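Local coordinates for succinoglycan biosynthesis protein (Bacillus cereus ATCC 14579, PDB 2QGM), which is of unknown molecular function but belongs to the erythromycin esterase family and may act in succinoglycan biosynthesis, at residues Lys65-Lys68 against Lys69-Gly72; Ile278-Leu281 against His282-Leu286; Tyr320-Val323 against Ala324-Leu328; Leu388-Arg391 against His392-Gly395. All coordinates share one frame; numbering follows the deposited sequence.

Contact 1 (Lys65-Lys68 against Lys69-Gly72)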
loop_
_atom_site.group_PDB
_atom_site.type_symbol
_atom_site.label_atom_id
_atom_site.label_comp_id
_atom_site.label_asym_id
_atom_site.label_seq_id
_atom_site.Cartn_x
_atom_site.Cartn_y
_atom_site.Cartn_z
ATOM N N LYS A 65 15.556 3.886 -16.153
ATOM C CA LYS A 65 15.164 4.908 -17.113
ATOM C C LYS A 65 13.920 4.481 -17.899
ATOM O O LYS A 65 13.074 5.315 -18.221
ATOM C CB LYS A 65 16.318 5.231 -18.064
ATOM C CG LYS A 65 17.519 5.857 -17.352
ATOM C CD LYS A 65 18.301 6.803 -18.264
ATOM C CE LYS A 65 18.817 6.108 -19.513
ATOM N NZ LYS A 65 19.584 7.055 -20.381
ATOM N N PRO A 66 13.793 3.184 -18.230
ATOM C CA PRO A 66 12.592 2.786 -18.972
ATOM C C PRO A 66 11.340 3.026 -18.127
ATOM O O PRO A 66 10.257 3.241 -18.661
ATOM C CB PRO A 66 12.828 1.304 -19.240
ATOM C CG PRO A 66 14.304 1.228 -19.378
ATOM C CD PRO A 66 14.790 2.098 -18.229
ATOM N N LEU A 67 11.509 3.002 -16.807
ATOM C CA LEU A 67 10.393 3.199 -15.892
ATOM C C LEU A 67 9.834 4.618 -15.924
ATOM O O LEU A 67 8.621 4.819 -15.796
ATOM C CB LEU A 67 10.802 2.848 -14.458
ATOM C CG LEU A 67 9.685 2.922 -13.407
ATOM C CD1 LEU A 67 8.612 1.887 -13.727
ATOM C CD2 LEU A 67 10.265 2.692 -12.019
ATOM N N LYS A 68 10.711 5.603 -16.097
ATOM C CA LYS A 68 10.288 7.001 -16.146
ATOM C C LYS A 68 9.402 7.212 -17.365
ATOM O O LYS A 68 8.425 7.957 -17.314
ATOM C CB LYS A 68 11.505 7.935 -16.221
ATOM C CG LYS A 68 11.141 9.420 -16.211
ATOM C CD LYS A 68 12.376 10.312 -16.097
ATOM C CE LYS A 68 11.984 11.785 -16.054
ATOM N NZ LYS A 68 13.155 12.687 -15.855
ATOM N N LYS A 69 9.756 6.534 -18.453
ATOM C CA LYS A 69 9.024 6.626 -19.704
ATOM C C LYS A 69 7.668 5.943 -19.591
ATOM O O LYS A 69 6.689 6.381 -20.198
ATOM C CB LYS A 69 9.856 6.009 -20.834
ATOM C CG LYS A 69 11.300 6.517 -20.845
ATOM C CD LYS A 69 12.045 6.171 -22.123
ATOM C CE LYS A 69 12.259 4.678 -22.285
ATOM N NZ LYS A 69 13.030 4.411 -23.531
HETATM N N MSE A 70 7.604 4.876 -18.803
HETATM C CA MSE A 70 6.347 4.149 -18.606
HETATM C C MSE A 70 5.365 4.962 -17.767
HETATM O O MSE A 70 4.182 5.081 -18.105
HETATM C CB MSE A 70 6.593 2.822 -17.875
HETATM C CG MSE A 70 7.394 1.775 -18.632
HETATM SE SE MSE A 70 7.769 0.248 -17.503
HETATM C CE MSE A 70 9.118 -0.611 -18.572
ATOM N N ILE A 71 5.862 5.501 -16.655
ATOM C CA ILE A 71 5.032 6.271 -15.737
ATOM C C ILE A 71 4.532 7.565 -16.349
ATOM O O ILE A 71 3.391 7.971 -16.115
ATOM C CB ILE A 71 5.796 6.623 -14.439
ATOM C CG1 ILE A 71 6.334 5.348 -13.783
ATOM C CG2 ILE A 71 4.872 7.341 -13.466
ATOM C CD1 ILE A 71 5.284 4.322 -13.490
ATOM N N GLY A 72 5.390 8.219 -17.122
ATOM C CA GLY A 72 4.997 9.471 -17.734
ATOM C C GLY A 72 4.748 10.518 -16.674
ATOM O O GLY A 72 5.499 10.621 -15.703
#
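Leu67 and Ile71, one helical turn apart, lie side by side and point the same way, the CD1 methyl of Leu67 resting 4.1 Å from CD1 of Ile71. Leu67 carries its CG anti to the backbone N (chi1 -176°), which swings the branched end forward along the helix to meet the next turn. Ile71 answers with CG1, which stands 3.1 Å from the carbonyl oxygen of Leu67, the same oxygen that accepts the 3.0 Å hydrogen bond from the Ile71 backbone N. Met70, a selenomethionine, runs alongside Pro66 instead: its extended chain takes CG past Pro66 O at 3.2 Å and brings the terminal CE within 4.2 Å of the ring carbon CB. The SE atom also touches Leu67 CD1, so Met70 bridges proline and leucine. Proline fits here, in the first turn of the helix, because its missing N-H costs no bond. On another flank Lys69 bends at chi3 and lays its methylenes across the backbone of the preceding turn, CG 3.4 Å from Lys65 O, while Lys68 is fully extended. Long polar chains suit this outer flank, where their amines can reach solvent. Leu67 meets Leu96 and Ile71 meets Met104 of helix 87-104; in the sheet, Leu387 touches Leu67 and Met70, Ile432 touches Met70 and Ile71. Gly72, with positive phi, still gives its N to Lys68 O at 3.1 Å as the chain leaves the helix. This is a short amphipathic helix, proline in its first turn and glycine just past its end, packed against the mixed sheet.

Contact 2 (Ile278-Leu281 against His282-Leu286)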
loop_
_atom_site.group_PDB
_atom_site.type_symbol
_atom_site.label_atom_id
_atom_site.label_comp_id
_atom_site.label_asym_id
_atom_site.label_seq_id
_atom_site.Cartn_x
_atom_site.Cartn_y
_atom_site.Cartn_z
ATOM N N ILE A 278 -18.343 -3.853 4.587
ATOM C CA ILE A 278 -17.238 -3.318 5.371
ATOM C C ILE A 278 -15.985 -3.269 4.511
ATOM O O ILE A 278 -15.256 -2.271 4.510
ATOM C CB ILE A 278 -16.978 -4.171 6.619
ATOM C CG1 ILE A 278 -18.260 -4.245 7.449
ATOM C CG2 ILE A 278 -15.861 -3.563 7.453
ATOM C CD1 ILE A 278 -18.113 -5.032 8.724
ATOM N N ILE A 279 -15.740 -4.348 3.774
ATOM C CA ILE A 279 -14.579 -4.418 2.894
ATOM C C ILE A 279 -14.636 -3.288 1.882
ATOM O O ILE A 279 -13.627 -2.653 1.592
ATOM C CB ILE A 279 -14.537 -5.747 2.117
ATOM C CG1 ILE A 279 -14.453 -6.918 3.096
ATOM C CG2 ILE A 279 -13.350 -5.758 1.158
ATOM C CD1 ILE A 279 -13.166 -6.962 3.903
ATOM N N LYS A 280 -15.819 -3.037 1.335
ATOM C CA LYS A 280 -15.955 -1.971 0.353
ATOM C C LYS A 280 -15.617 -0.614 0.976
ATOM O O LYS A 280 -14.911 0.184 0.375
ATOM C CB LYS A 280 -17.373 -1.942 -0.215
ATOM C CG LYS A 280 -17.558 -0.907 -1.312
ATOM C CD LYS A 280 -19.020 -0.791 -1.707
ATOM C CE LYS A 280 -19.178 0.063 -2.949
ATOM N NZ LYS A 280 -18.538 -0.581 -4.130
ATOM N N LEU A 281 -16.121 -0.354 2.177
ATOM C CA LEU A 281 -15.828 0.914 2.837
ATOM C C LEU A 281 -14.339 1.010 3.150
ATOM O O LEU A 281 -13.716 2.053 2.952
ATOM C CB LEU A 281 -16.654 1.065 4.119
ATOM C CG LEU A 281 -18.146 1.372 3.930
ATOM C CD1 LEU A 281 -18.869 1.186 5.250
ATOM C CD2 LEU A 281 -18.346 2.795 3.403
ATOM N N HIS A 282 -13.759 -0.081 3.633
ATOM C CA HIS A 282 -12.338 -0.083 3.946
ATOM C C HIS A 282 -11.494 0.313 2.733
ATOM O O HIS A 282 -10.596 1.159 2.844
ATOM C CB HIS A 282 -11.906 -1.463 4.444
ATOM C CG HIS A 282 -10.433 -1.576 4.695
ATOM N ND1 HIS A 282 -9.554 -2.053 3.749
ATOM C CD2 HIS A 282 -9.689 -1.251 5.778
ATOM C CE1 HIS A 282 -8.326 -2.021 4.241
ATOM N NE2 HIS A 282 -8.381 -1.540 5.468
ATOM N N GLU A 283 -11.777 -0.292 1.579
ATOM C CA GLU A 283 -11.013 0.009 0.361
ATOM C C GLU A 283 -11.281 1.439 -0.109
ATOM O O GLU A 283 -10.383 2.131 -0.598
ATOM C CB GLU A 283 -11.356 -0.999 -0.743
ATOM C CG GLU A 283 -11.020 -2.451 -0.393
ATOM C CD GLU A 283 -9.566 -2.648 0.034
ATOM O OE1 GLU A 283 -8.650 -2.430 -0.790
ATOM O OE2 GLU A 283 -9.344 -3.029 1.199
ATOM N N GLN A 284 -12.524 1.872 0.051
ATOM C CA GLN A 284 -12.936 3.215 -0.317
ATOM C C GLN A 284 -12.059 4.215 0.458
ATOM O O GLN A 284 -11.492 5.141 -0.123
ATOM C CB GLN A 284 -14.408 3.383 0.058
ATOM C CG GLN A 284 -15.158 4.531 -0.567
ATOM C CD GLN A 284 -16.654 4.345 -0.375
ATOM O OE1 GLN A 284 -17.209 3.312 -0.764
ATOM N NE2 GLN A 284 -17.312 5.331 0.231
ATOM N N TYR A 285 -11.933 4.000 1.764
ATOM C CA TYR A 285 -11.144 4.880 2.608
ATOM C C TYR A 285 -9.647 4.835 2.319
ATOM O O TYR A 285 -8.956 5.846 2.468
ATOM C CB TYR A 285 -11.431 4.584 4.084
ATOM C CG TYR A 285 -12.880 4.845 4.442
ATOM C CD1 TYR A 285 -13.624 5.795 3.741
ATOM C CD2 TYR A 285 -13.501 4.169 5.487
ATOM C CE1 TYR A 285 -14.954 6.067 4.075
ATOM C CE2 TYR A 285 -14.831 4.431 5.830
ATOM C CZ TYR A 285 -15.549 5.384 5.120
ATOM O OH TYR A 285 -16.858 5.665 5.458
ATOM N N LEU A 286 -9.127 3.684 1.903
ATOM C CA LEU A 286 -7.708 3.635 1.568
ATOM C C LEU A 286 -7.492 4.619 0.422
ATOM O O LEU A 286 -6.561 5.426 0.445
ATOM C CB LEU A 286 -7.294 2.241 1.104
ATOM C CG LEU A 286 -7.180 1.156 2.173
ATOM C CD1 LEU A 286 -6.734 -0.146 1.506
ATOM C CD2 LEU A 286 -6.165 1.576 3.248
#
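His282 gives its backbone N to Ile278 O at 2.8 Å, and its CB lies against the same oxygen. With CG anti to the backbone N (chi1 176°), the imidazole swings off this turn; its ND1 bonds to OE2 of Glu283 at 2.7 Å, the acceptor lying in the ring plane but approached from above the carboxylate. NE2 is bound to Asp171, so both ring nitrogens are engaged and the rotation of the ring is fixed. Glu283 bends at chi2 (-54°), setting CG 3.3 Å from Ile279 O and turning the carboxylate back to the histidine; OE1 takes His309 ND1. The unbroken i to i+4 ladder marks the regular alpha-helix 276-297, which uses this flank to bind several neighbouring elements through a histidine-carboxylate network. Gln284 tucks CB between Lys280 O and Leu281 O, 3.3 Å from each, and its NE2 approaches Leu281 CD2. Tyr285 sets one ring face over Leu281 O, which stands 3.2 Å above the plane, offset toward the rim. Its side chain runs beside that of Leu281, whose CD2 methyl lies 3.8 Å from the Tyr285 OH, while Thr268 and Met269 of helix 253-269 pack against the tyrosine side chain.

Contact 3 (Tyr320-Val323 against Ala324-Leu328)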
loop_
_atom_site.group_PDB
_atom_site.type_symbol
_atom_site.label_atom_id
_atom_site.label_comp_id
_atom_site.label_asym_id
_atom_site.label_seq_id
_atom_site.Cartn_x
_atom_site.Cartn_y
_atom_site.Cartn_z
ATOM N N TYR A 320 -11.596 -10.103 -1.049
ATOM C CA TYR A 320 -11.609 -8.699 -1.435
ATOM C C TYR A 320 -12.410 -8.457 -2.704
ATOM O O TYR A 320 -11.841 -8.312 -3.785
ATOM C CB TYR A 320 -10.176 -8.207 -1.620
ATOM C CG TYR A 320 -9.438 -8.077 -0.318
ATOM C CD1 TYR A 320 -9.688 -7.010 0.533
ATOM C CD2 TYR A 320 -8.512 -9.037 0.081
ATOM C CE1 TYR A 320 -9.041 -6.896 1.755
ATOM C CE2 TYR A 320 -7.856 -8.937 1.308
ATOM C CZ TYR A 320 -8.127 -7.862 2.137
ATOM O OH TYR A 320 -7.500 -7.755 3.358
ATOM N N PRO A 321 -13.750 -8.417 -2.589
ATOM C CA PRO A 321 -14.645 -8.188 -3.730
ATOM C C PRO A 321 -14.530 -6.749 -4.230
ATOM O O PRO A 321 -14.979 -6.415 -5.325
ATOM C CB PRO A 321 -16.021 -8.506 -3.155
ATOM C CG PRO A 321 -15.881 -8.083 -1.729
ATOM C CD PRO A 321 -14.530 -8.656 -1.362
ATOM N N TYR A 322 -13.936 -5.895 -3.402
ATOM C CA TYR A 322 -13.698 -4.499 -3.759
ATOM C C TYR A 322 -12.288 -4.190 -3.289
ATOM O O TYR A 322 -11.845 -4.721 -2.272
ATOM C CB TYR A 322 -14.684 -3.549 -3.061
ATOM C CG TYR A 322 -16.127 -3.836 -3.395
ATOM C CD1 TYR A 322 -16.885 -4.693 -2.605
ATOM C CD2 TYR A 322 -16.717 -3.302 -4.542
ATOM C CE1 TYR A 322 -18.197 -5.021 -2.949
ATOM C CE2 TYR A 322 -18.032 -3.624 -4.898
ATOM C CZ TYR A 322 -18.762 -4.487 -4.097
ATOM O OH TYR A 322 -20.043 -4.845 -4.456
ATOM N N VAL A 323 -11.570 -3.363 -4.040
ATOM C CA VAL A 323 -10.218 -2.989 -3.646
ATOM C C VAL A 323 -9.959 -1.520 -3.954
ATOM O O VAL A 323 -10.534 -0.957 -4.887
ATOM C CB VAL A 323 -9.136 -3.859 -4.344
ATOM C CG1 VAL A 323 -9.303 -5.317 -3.953
ATOM C CG2 VAL A 323 -9.218 -3.688 -5.849
ATOM N N ALA A 324 -9.096 -0.910 -3.146
ATOM C CA ALA A 324 -8.739 0.496 -3.290
ATOM C C ALA A 324 -8.328 0.835 -4.718
ATOM O O ALA A 324 -8.754 1.847 -5.276
ATOM C CB ALA A 324 -7.604 0.838 -2.323
ATOM N N GLY A 325 -7.497 -0.026 -5.299
ATOM C CA GLY A 325 -7.014 0.174 -6.651
ATOM C C GLY A 325 -8.062 0.417 -7.720
ATOM O O GLY A 325 -7.831 1.207 -8.635
ATOM N N GLN A 326 -9.211 -0.245 -7.636
ATOM C CA GLN A 326 -10.229 -0.027 -8.658
ATOM C C GLN A 326 -10.899 1.336 -8.470
ATOM O O GLN A 326 -11.311 1.964 -9.443
ATOM C CB GLN A 326 -11.262 -1.157 -8.644
ATOM C CG GLN A 326 -12.232 -1.144 -7.503
ATOM C CD GLN A 326 -12.983 -2.456 -7.389
ATOM O OE1 GLN A 326 -13.311 -3.095 -8.395
ATOM N NE2 GLN A 326 -13.260 -2.863 -6.159
ATOM N N PHE A 327 -10.996 1.802 -7.226
ATOM C CA PHE A 327 -11.589 3.106 -6.964
ATOM C C PHE A 327 -10.660 4.218 -7.427
ATOM O O PHE A 327 -11.120 5.271 -7.861
ATOM C CB PHE A 327 -11.889 3.272 -5.479
ATOM C CG PHE A 327 -12.916 2.314 -4.974
ATOM C CD1 PHE A 327 -12.623 1.457 -3.924
ATOM C CD2 PHE A 327 -14.174 2.243 -5.575
ATOM C CE1 PHE A 327 -13.560 0.537 -3.473
ATOM C CE2 PHE A 327 -15.127 1.326 -5.136
ATOM C CZ PHE A 327 -14.820 0.468 -4.081
ATOM N N LEU A 328 -9.354 3.987 -7.312
ATOM C CA LEU A 328 -8.377 4.967 -7.752
ATOM C C LEU A 328 -8.375 5.016 -9.278
ATOM O O LEU A 328 -8.269 6.088 -9.873
ATOM C CB LEU A 328 -6.976 4.607 -7.247
ATOM C CG LEU A 328 -6.741 4.771 -5.742
ATOM C CD1 LEU A 328 -5.410 4.126 -5.357
ATOM C CD2 LEU A 328 -6.749 6.255 -5.383
#
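Gln326 N donates a hydrogen bond to Val323 O at 3.1 Å. It is bent, with an angle of 139° at the hydrogen, and the donor stands 53° out of the carbonyl plane, as can happen where a chain is only beginning to coil. The regular pattern follows with Leu328 N bonding to Ala324 O at 3.0 Å. Val323 occupies the N-cap of helix 324-332, yet its hydrocarbon side chain cannot accept a bond; the first N-H, that of Ala324, is taken instead by the carboxylate of Glu283 on helix 276-297, an acceptor supplied by another helix. Extended at Tyr322 and Val323, the loop thus turns abruptly into the helix. The apolar contact across the junction is that of Tyr322 CB with Phe327 CZ at 4.1 Å. Distinct from it is a C-H to oxygen approach, in which CD1 of Phe327 comes obliquely to Val323 O at 3.3 Å. Gln326 holds CG between its backbone N and carbonyl carbon (chi1 74°), a costly setting that lays this methylene 3.1 Å from Val323 O and also over the centre of the Phe327 ring, 4.2 Å above its plane. Small residues suit the first turn: Ala324 packs on Leu286, and Gly325 joins its backbone to that of His309, with Val323 CG2 close by. The Val323 side chain packs against Ile308.

Contact 4 (Leu388-Arg391 against His392-Gly395)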
loop_
_atom_site.group_PDB
_atom_site.type_symbol
_atom_site.label_atom_id
_atom_site.label_comp_id
_atom_site.label_asym_id
_atom_site.label_seq_id
_atom_site.Cartn_x
_atom_site.Cartn_y
_atom_site.Cartn_z
ATOM N N LEU A 388 8.076 -4.982 -16.926
ATOM C CA LEU A 388 7.292 -5.316 -18.101
ATOM C C LEU A 388 6.084 -4.383 -18.150
ATOM O O LEU A 388 5.272 -4.374 -17.228
ATOM C CB LEU A 388 6.831 -6.777 -18.036
ATOM C CG LEU A 388 6.164 -7.285 -19.311
ATOM C CD1 LEU A 388 7.203 -7.243 -20.421
ATOM C CD2 LEU A 388 5.615 -8.704 -19.136
ATOM N N ASP A 389 5.980 -3.583 -19.211
ATOM C CA ASP A 389 4.844 -2.662 -19.374
ATOM C C ASP A 389 3.774 -3.440 -20.134
ATOM O O ASP A 389 3.842 -3.571 -21.352
ATOM C CB ASP A 389 5.258 -1.416 -20.180
ATOM C CG ASP A 389 4.158 -0.345 -20.233
ATOM O OD1 ASP A 389 2.973 -0.679 -20.028
ATOM O OD2 ASP A 389 4.491 0.829 -20.489
ATOM N N ASN A 390 2.782 -3.952 -19.417
ATOM C CA ASN A 390 1.745 -4.762 -20.047
ATOM C C ASN A 390 0.828 -3.992 -20.997
ATOM O O ASN A 390 0.212 -4.588 -21.881
ATOM C CB ASN A 390 0.892 -5.478 -18.981
ATOM C CG ASN A 390 1.725 -6.281 -17.986
ATOM O OD1 ASN A 390 2.661 -6.985 -18.360
ATOM N ND2 ASN A 390 1.365 -6.191 -16.709
ATOM N N ARG A 391 0.751 -2.677 -20.827
ATOM C CA ARG A 391 -0.114 -1.844 -21.659
ATOM C C ARG A 391 0.309 -1.709 -23.116
ATOM O O ARG A 391 -0.541 -1.546 -23.988
ATOM C CB ARG A 391 -0.209 -0.436 -21.074
ATOM C CG ARG A 391 -0.580 -0.391 -19.613
ATOM C CD ARG A 391 -0.372 1.008 -19.075
ATOM N NE ARG A 391 1.027 1.389 -19.184
ATOM C CZ ARG A 391 1.514 2.572 -18.835
ATOM N NH1 ARG A 391 0.710 3.508 -18.346
ATOM N NH2 ARG A 391 2.814 2.817 -18.975
ATOM N N HIS A 392 1.608 -1.767 -23.385
ATOM C CA HIS A 392 2.095 -1.594 -24.747
ATOM C C HIS A 392 2.708 -2.824 -25.407
ATOM O O HIS A 392 3.371 -2.713 -26.440
ATOM C CB HIS A 392 3.082 -0.423 -24.772
ATOM C CG HIS A 392 2.499 0.856 -24.257
ATOM N ND1 HIS A 392 1.450 1.499 -24.876
ATOM C CD2 HIS A 392 2.789 1.591 -23.153
ATOM C CE1 HIS A 392 1.117 2.572 -24.179
ATOM N NE2 HIS A 392 1.915 2.648 -23.128
ATOM N N LEU A 393 2.484 -3.993 -24.817
ATOM C CA LEU A 393 3.004 -5.231 -25.382
ATOM C C LEU A 393 2.317 -5.533 -26.709
ATOM O O LEU A 393 1.186 -5.108 -26.940
ATOM C CB LEU A 393 2.759 -6.400 -24.431
ATOM C CG LEU A 393 3.539 -6.383 -23.119
ATOM C CD1 LEU A 393 3.067 -7.519 -22.231
ATOM C CD2 LEU A 393 5.030 -6.504 -23.414
ATOM N N LYS A 394 3.022 -6.261 -27.571
ATOM C CA LYS A 394 2.514 -6.678 -28.875
ATOM C C LYS A 394 2.871 -8.157 -29.037
ATOM O O LYS A 394 3.542 -8.737 -28.183
ATOM C CB LYS A 394 3.171 -5.872 -29.999
ATOM C CG LYS A 394 2.919 -4.376 -29.948
ATOM C CD LYS A 394 1.469 -4.022 -30.236
ATOM C CE LYS A 394 1.249 -2.517 -30.164
ATOM N NZ LYS A 394 -0.142 -2.115 -30.517
ATOM N N GLY A 395 2.428 -8.766 -30.130
ATOM C CA GLY A 395 2.738 -10.164 -30.360
ATOM C C GLY A 395 2.121 -11.135 -29.369
ATOM O O GLY A 395 1.030 -10.904 -28.838
#
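His392 lies with one ring face against the side chain of its own predecessor, Arg391, so that two adjacent residues pack side chain on side chain: CB of Arg391 sits 4.2 Å from the ring centroid, only 11° off the normal, a CH-pi contact. Farther along, NE2 of the imidazole lies over one face of the guanidinium, toward its rim. The ring edge meets Asp389, whose OD2 is 3.3 Å from His392 CD2, with carboxylate and ring planes 70° apart. Asp389 in turn holds the arginine side-on, OD1 to NE and OD2 to NH2, both at 3.0 Å and nearly straight. Arg391 bends at chi3 (-62°), which brings its guanidinium back to the acid. On its anti side OD1 also takes the backbone N of Arg391 at 3.1 Å, an Asx turn that bends the chain as strand 385-389 ends; aspartate suits the corner because one carboxylate serves both turn and salt bridge. NH2 of Arg391 has a second acceptor in Met70 O. Leu393 packs on the other flank, its CD2 3.8 Å from Leu388 CD1, the two chains crossing near a right angle, and its CG 3.3 Å from Asp389 O. Asn390 runs alongside Leu393 and binds Phe430 O through ND2. Buried here, the backbone N of Leu393 has no partner in the model, an energetic cost set against the packing of its side chain on Val401, with Gln48 also against it.

How the contacts relate
The four contacts form two pairs. Contacts 1 and 4, centres about 14 Å apart, meet where Arg391 NH2 lies 2.8 Å from Met70 O, a probable hydrogen bond that fastens the end of strand 385-389 to helix 65-71; Asp389 OD2 also packs on Met70 CG. Contacts 2 and 3 are closer, about 8 Å between centres: Glu283 OE1 is 2.8 Å from Ala324 N, and Lys280 NZ lies 3.2 Å from Tyr322 CE2. Both adjoin the cluster of His282, Glu283, Asp171 and His309, a plausible but unproven site in an erythromycin esterase fold. Contacts 1 and 4 are far from it, their centres about 30 and 31 Å from that of contact 2.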